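Local coordinates for protein 2-hydroxyhepta-2,4-diene-1,7-dioate isomerase (Corynebacterium glutamicum, PDB 4DBF) that binds magnesium and probably acts as a lyase or isomerase of the fumarylacetoacetate hydrolase (FAH) family, probably as an oxaloacetate decarboxylase, at residues W155-S169 with F189-I203. Sequence-based numbering, arbitrary orientation.
Sequences WKSVVLGFTIINDVS and FGPIGPWIETDINSI. With MG (magnesium ion), chain C.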
loop_
_atom_site.group_PDB
_atom_site.type_symbol
_atom_site.label_atom_id
_atom_site.label_comp_id
_atom_site.label_asym_id
_atom_site.label_seq_id
_atom_site.Cartn_x
_atom_site.Cartn_y
_atom_site.Cartn_z
ATOM N N TRP A 155 16.676 -15.761 3.411
ATOM C CA TRP A 155 15.489 -15.048 3.913
ATOM C C TRP A 155 15.608 -14.556 5.327
ATOM O O TRP A 155 15.143 -13.463 5.638
ATOM C CB TRP A 155 14.237 -15.876 3.707
ATOM C CG TRP A 155 14.045 -17.047 4.584
ATOM C CD1 TRP A 155 14.354 -18.369 4.302
ATOM C CD2 TRP A 155 13.413 -17.046 5.848
ATOM N NE1 TRP A 155 13.997 -19.159 5.341
ATOM C CE2 TRP A 155 13.382 -18.392 6.300
ATOM C CE3 TRP A 155 12.842 -16.040 6.649
ATOM C CZ2 TRP A 155 12.846 -18.749 7.512
ATOM C CZ3 TRP A 155 12.296 -16.395 7.850
ATOM C CH2 TRP A 155 12.312 -17.756 8.286
ATOM N N LYS A 156 16.223 -15.351 6.202
ATOM C CA LYS A 156 16.377 -14.970 7.602
ATOM C C LYS A 156 17.096 -13.663 7.853
ATOM O O LYS A 156 16.761 -12.959 8.782
ATOM C CB LYS A 156 17.021 -16.095 8.459
ATOM C CG LYS A 156 16.107 -17.330 8.614
ATOM C CD LYS A 156 16.676 -18.406 9.531
ATOM C CE LYS A 156 15.882 -19.701 9.333
ATOM N NZ LYS A 156 16.125 -20.788 10.355
ATOM N N SER A 157 18.023 -13.305 7.009
ATOM C CA SER A 157 18.785 -12.087 7.183
ATOM C C SER A 157 17.961 -10.789 7.096
ATOM O O SER A 157 18.401 -9.783 7.521
ATOM C CB SER A 157 19.898 -12.049 6.177
ATOM O OG SER A 157 19.410 -11.695 4.926
ATOM N N VAL A 158 16.760 -10.866 6.541
ATOM C CA VAL A 158 15.920 -9.691 6.374
ATOM C C VAL A 158 14.721 -9.628 7.305
ATOM O O VAL A 158 14.023 -8.660 7.291
ATOM C CB VAL A 158 15.406 -9.524 4.937
ATOM C CG1 VAL A 158 16.509 -9.391 3.935
ATOM C CG2 VAL A 158 14.431 -10.598 4.563
ATOM N N VAL A 159 14.476 -10.669 8.074
ATOM C CA VAL A 159 13.350 -10.617 8.969
ATOM C C VAL A 159 13.676 -10.226 10.418
ATOM O O VAL A 159 14.571 -10.745 11.027
ATOM C CB VAL A 159 12.331 -11.780 8.839
ATOM C CG1 VAL A 159 12.475 -12.629 7.604
ATOM C CG2 VAL A 159 12.064 -12.524 10.119
ATOM N N LEU A 160 12.912 -9.278 10.913
ATOM C CA LEU A 160 12.972 -8.897 12.280
ATOM C C LEU A 160 12.399 -9.986 13.162
ATOM O O LEU A 160 12.985 -10.343 14.110
ATOM C CB LEU A 160 12.230 -7.591 12.530
ATOM C CG LEU A 160 12.146 -7.117 13.962
ATOM C CD1 LEU A 160 13.477 -6.864 14.594
ATOM C CD2 LEU A 160 11.196 -5.972 14.205
ATOM N N GLY A 161 11.219 -10.453 12.833
ATOM C CA GLY A 161 10.583 -11.478 13.631
ATOM C C GLY A 161 9.213 -11.834 13.100
ATOM O O GLY A 161 8.833 -11.435 11.966
ATOM N N PHE A 162 8.478 -12.594 13.908
ATOM C CA PHE A 162 7.204 -13.135 13.456
ATOM C C PHE A 162 6.134 -12.496 14.316
ATOM O O PHE A 162 6.387 -12.221 15.470
ATOM C CB PHE A 162 7.120 -14.681 13.649
ATOM C CG PHE A 162 7.897 -15.453 12.607
ATOM C CD1 PHE A 162 8.019 -14.981 11.307
ATOM C CD2 PHE A 162 8.514 -16.664 12.930
ATOM C CE1 PHE A 162 8.792 -15.690 10.340
ATOM C CE2 PHE A 162 9.238 -17.389 11.949
ATOM C CZ PHE A 162 9.380 -16.879 10.666
ATOM N N THR A 163 4.938 -12.288 13.751
ATOM C CA THR A 163 3.787 -11.903 14.551
ATOM C C THR A 163 2.546 -12.569 13.991
ATOM O O THR A 163 2.659 -13.407 13.125
ATOM C CB THR A 163 3.697 -10.315 14.670
ATOM O OG1 THR A 163 2.697 -9.980 15.635
ATOM C CG2 THR A 163 3.382 -9.692 13.332
ATOM N N ILE A 164 1.366 -12.243 14.486
ATOM C CA ILE A 164 0.164 -12.839 13.950
ATOM C C ILE A 164 -0.562 -11.742 13.186
ATOM O O ILE A 164 -0.544 -10.548 13.605
ATOM C CB ILE A 164 -0.760 -13.362 15.088
ATOM C CG1 ILE A 164 0.012 -14.288 16.067
ATOM C CG2 ILE A 164 -1.990 -14.066 14.440
ATOM C CD1 ILE A 164 -0.837 -14.679 17.317
ATOM N N ILE A 165 -1.193 -12.112 12.079
ATOM C CA ILE A 165 -2.137 -11.201 11.389
ATOM C C ILE A 165 -3.493 -11.897 11.199
ATOM O O ILE A 165 -3.554 -13.097 10.988
ATOM C CB ILE A 165 -1.549 -10.655 10.051
ATOM C CG1 ILE A 165 -2.547 -9.655 9.416
ATOM C CG2 ILE A 165 -1.202 -11.822 9.003
ATOM C CD1 ILE A 165 -2.006 -8.888 8.241
ATOM N N ASN A 166 -4.583 -11.138 11.319
ATOM C CA ASN A 166 -5.918 -11.647 10.997
ATOM C C ASN A 166 -6.253 -10.973 9.649
ATOM O O ASN A 166 -6.489 -9.743 9.604
ATOM C CB ASN A 166 -6.915 -11.276 12.142
ATOM C CG ASN A 166 -8.245 -11.925 11.952
ATOM O OD1 ASN A 166 -8.556 -12.375 10.831
ATOM N ND2 ASN A 166 -9.060 -11.976 13.014
ATOM N N ASP A 167 -6.212 -11.723 8.541
ATOM C CA ASP A 167 -6.433 -11.122 7.208
ATOM C C ASP A 167 -7.967 -11.155 6.986
ATOM O O ASP A 167 -8.503 -12.067 6.329
ATOM C CB ASP A 167 -5.658 -11.944 6.154
ATOM C CG ASP A 167 -5.868 -11.467 4.739
ATOM O OD1 ASP A 167 -6.358 -10.347 4.490
ATOM O OD2 ASP A 167 -5.540 -12.231 3.809
ATOM N N VAL A 168 -8.649 -10.151 7.516
ATOM C CA VAL A 168 -10.128 -10.139 7.543
ATOM C C VAL A 168 -10.543 -9.822 6.115
ATOM O O VAL A 168 -9.905 -9.002 5.490
ATOM C CB VAL A 168 -10.595 -9.033 8.486
ATOM C CG1 VAL A 168 -12.100 -8.902 8.444
ATOM C CG2 VAL A 168 -10.095 -9.370 9.957
ATOM N N SER A 169 -11.580 -10.490 5.605
ATOM C CA SER A 169 -11.931 -10.447 4.195
ATOM C C SER A 169 -13.478 -10.551 4.049
ATOM O O SER A 169 -14.061 -11.521 4.595
ATOM C CB SER A 169 -11.361 -11.720 3.503
ATOM O OG SER A 169 -10.020 -12.041 3.996
ATOM N N PHE A 189 -9.462 -4.069 8.923
ATOM C CA PHE A 189 -9.506 -5.436 8.427
ATOM C C PHE A 189 -8.107 -6.105 8.471
ATOM O O PHE A 189 -7.943 -7.193 7.938
ATOM C CB PHE A 189 -10.041 -5.440 6.986
ATOM C CG PHE A 189 -11.506 -5.489 6.932
ATOM C CD1 PHE A 189 -12.253 -4.966 7.999
ATOM C CD2 PHE A 189 -12.152 -6.161 5.878
ATOM C CE1 PHE A 189 -13.661 -5.057 7.974
ATOM C CE2 PHE A 189 -13.540 -6.251 5.830
ATOM C CZ PHE A 189 -14.320 -5.672 6.865
ATOM N N GLY A 190 -7.125 -5.466 9.127
ATOM C CA GLY A 190 -5.833 -6.143 9.354
ATOM C C GLY A 190 -5.354 -6.077 10.816
ATOM O O GLY A 190 -4.253 -5.567 11.072
ATOM N N PRO A 191 -6.088 -6.649 11.751
ATOM C CA PRO A 191 -5.393 -6.791 13.061
ATOM C C PRO A 191 -4.016 -7.501 13.049
ATOM O O PRO A 191 -3.832 -8.495 12.329
ATOM C CB PRO A 191 -6.351 -7.579 13.906
ATOM C CG PRO A 191 -7.719 -7.431 13.175
ATOM C CD PRO A 191 -7.382 -7.357 11.725
ATOM N N ILE A 192 -3.065 -6.944 13.770
ATOM C CA ILE A 192 -1.734 -7.503 13.914
ATOM C C ILE A 192 -1.239 -7.468 15.368
ATOM O O ILE A 192 -1.476 -6.525 16.047
ATOM C CB ILE A 192 -0.723 -6.775 13.039
ATOM C CG1 ILE A 192 -1.139 -6.819 11.594
ATOM C CG2 ILE A 192 0.617 -7.409 13.131
ATOM C CD1 ILE A 192 -0.350 -5.887 10.726
ATOM N N GLY A 193 -0.559 -8.521 15.783
ATOM C CA GLY A 193 -0.094 -8.657 17.134
ATOM C C GLY A 193 0.029 -10.070 17.614
ATOM O O GLY A 193 -0.158 -10.968 16.869
ATOM N N PRO A 194 0.329 -10.251 18.884
ATOM C CA PRO A 194 0.391 -9.172 19.865
ATOM C C PRO A 194 1.738 -8.499 20.034
ATOM O O PRO A 194 1.800 -7.486 20.635
ATOM C CB PRO A 194 0.081 -9.889 21.156
ATOM C CG PRO A 194 0.638 -11.206 20.951
ATOM C CD PRO A 194 0.346 -11.554 19.541
ATOM N N TRP A 195 2.776 -9.098 19.512
ATOM C CA TRP A 195 4.094 -8.562 19.538
ATOM C C TRP A 195 4.902 -9.310 18.542
ATOM O O TRP A 195 4.413 -10.216 17.943
ATOM C CB TRP A 195 4.699 -8.684 20.926
ATOM C CG TRP A 195 4.495 -10.029 21.531
ATOM C CD1 TRP A 195 4.949 -11.228 21.072
ATOM C CD2 TRP A 195 3.725 -10.354 22.713
ATOM N NE1 TRP A 195 4.541 -12.225 21.871
ATOM C CE2 TRP A 195 3.804 -11.765 22.863
ATOM C CE3 TRP A 195 3.021 -9.640 23.612
ATOM C CZ2 TRP A 195 3.204 -12.409 23.896
ATOM C CZ3 TRP A 195 2.412 -10.290 24.638
ATOM C CH2 TRP A 195 2.508 -11.648 24.782
ATOM N N ILE A 196 6.131 -8.920 18.342
ATOM C CA ILE A 196 6.942 -9.497 17.316
ATOM C C ILE A 196 7.990 -10.434 18.015
ATOM O O ILE A 196 8.767 -9.990 18.883
ATOM C CB ILE A 196 7.642 -8.413 16.539
ATOM C CG1 ILE A 196 6.576 -7.568 15.746
ATOM C CG2 ILE A 196 8.707 -9.029 15.578
ATOM C CD1 ILE A 196 7.185 -6.317 15.247
ATOM N N GLU A 197 7.951 -11.715 17.656
ATOM C CA GLU A 197 8.889 -12.705 18.236
ATOM C C GLU A 197 10.129 -12.729 17.355
ATOM O O GLU A 197 10.059 -13.158 16.207
ATOM C CB GLU A 197 8.270 -14.105 18.306
ATOM C CG GLU A 197 9.291 -15.215 18.793
ATOM C CD GLU A 197 9.897 -14.846 20.171
ATOM O OE1 GLU A 197 9.167 -14.877 21.184
ATOM O OE2 GLU A 197 11.069 -14.465 20.262
ATOM N N THR A 198 11.258 -12.270 17.880
ATOM C CA THR A 198 12.482 -12.137 17.053
ATOM C C THR A 198 13.338 -13.455 17.121
ATOM O O THR A 198 14.210 -13.682 16.291
ATOM C CB THR A 198 13.371 -10.986 17.492
ATOM O OG1 THR A 198 13.980 -11.316 18.759
ATOM C CG2 THR A 198 12.552 -9.634 17.579
ATOM N N ASP A 199 13.058 -14.326 18.074
ATOM C CA ASP A 199 13.769 -15.665 18.073
ATOM C C ASP A 199 13.059 -16.536 17.037
ATOM O O ASP A 199 12.233 -17.352 17.362
ATOM C CB ASP A 199 13.747 -16.285 19.487
ATOM C CG ASP A 199 14.490 -17.652 19.583
ATOM O OD1 ASP A 199 15.117 -18.124 18.593
ATOM O OD2 ASP A 199 14.371 -18.239 20.681
ATOM N N ILE A 200 13.347 -16.327 15.764
ATOM C CA ILE A 200 12.546 -17.019 14.747
ATOM C C ILE A 200 12.811 -18.530 14.635
ATOM O O ILE A 200 11.967 -19.274 14.122
ATOM C CB ILE A 200 12.642 -16.364 13.378
ATOM C CG1 ILE A 200 14.105 -16.207 12.965
ATOM C CG2 ILE A 200 11.848 -15.010 13.349
ATOM C CD1 ILE A 200 14.251 -16.402 11.476
ATOM N N ASN A 201 13.973 -18.971 15.114
ATOM C CA ASN A 201 14.238 -20.414 15.261
ATOM C C ASN A 201 13.395 -21.140 16.274
ATOM O O ASN A 201 13.242 -22.359 16.188
ATOM C CB ASN A 201 15.711 -20.658 15.557
ATOM C CG ASN A 201 16.484 -20.858 14.308
ATOM O OD1 ASN A 201 17.149 -21.884 14.150
ATOM N ND2 ASN A 201 16.330 -19.939 13.355
ATOM N N SER A 202 12.860 -20.409 17.248
ATOM C CA SER A 202 11.941 -20.995 18.224
ATOM C C SER A 202 10.600 -21.429 17.581
ATOM O O SER A 202 9.759 -22.029 18.258
ATOM C CB SER A 202 11.693 -20.038 19.402
ATOM O OG SER A 202 10.780 -19.001 19.057
ATOM N N ILE A 203 10.434 -21.135 16.288
ATOM C CA ILE A 203 9.192 -21.381 15.568
ATOM C C ILE A 203 9.471 -22.416 14.510
ATOM O O ILE A 203 10.271 -22.195 13.605
ATOM C CB ILE A 203 8.622 -20.074 14.892
ATOM C CG1 ILE A 203 8.329 -18.987 15.918
ATOM C CG2 ILE A 203 7.439 -20.387 13.996
ATOM C CD1 ILE A 203 7.435 -19.431 17.052
HETATM MG MG MG C . -5.079 -14.366 3.509
HETATM O O HOH W 1 -5.584 -14.336 1.508
HETATM O O HOH W 2 -3.060 -13.884 2.913
HETATM O O HOH W 3 -4.972 -16.400 3.344
#
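Phe189 O is gripped twice: Val168 N reaches it at 3.1 Å, and Lys112 from outside the two segments adds a second hydrogen bond. Beside it, Val168 CG1, anti to the backbone N (chi1 175°), stands over the centre of the Phe189 ring in a CH-pi contact, 3.7 Å from the centroid. From here strands 159-166 and 190-193 run antiparallel. Asn166 N hydrogen-bonds to Pro191 O, and Ile164 and Gly193 exchange two backbone hydrogen bonds; between these, Ile165 CG1 packs against Ile192 CG1 at 3.8 Å. The register then slips by two residues, a beta bulge, where the chain turns a corner at the cis-peptide Pro194. Thr163 spans the slip: its OG1, anti to its own N (chi1 -171°), donates to Trp195 O at 2.9 Å from above the carbonyl plane, while CG2 rests on Ile192 CG2. Pairing resumes with Phe162 and Glu197, Glu197 N meeting Phe162 O at 2.7 Å within the carbonyl plane. Ile200 CG2 covers one face of the Phe162 ring, offset toward the rim, and Ile203 CG1 lies at the ring edge. Asp167 OD2 binds the magnesium ion at 2.2 Å, together with Glu136, Glu138 and three waters, and OD1 forms a salt bridge with Lys112. Lys112 thus joins the metal-binding carboxylate to the Phe189 carbonyl, and its positive charge probably helps balance the carboxylates around the ion.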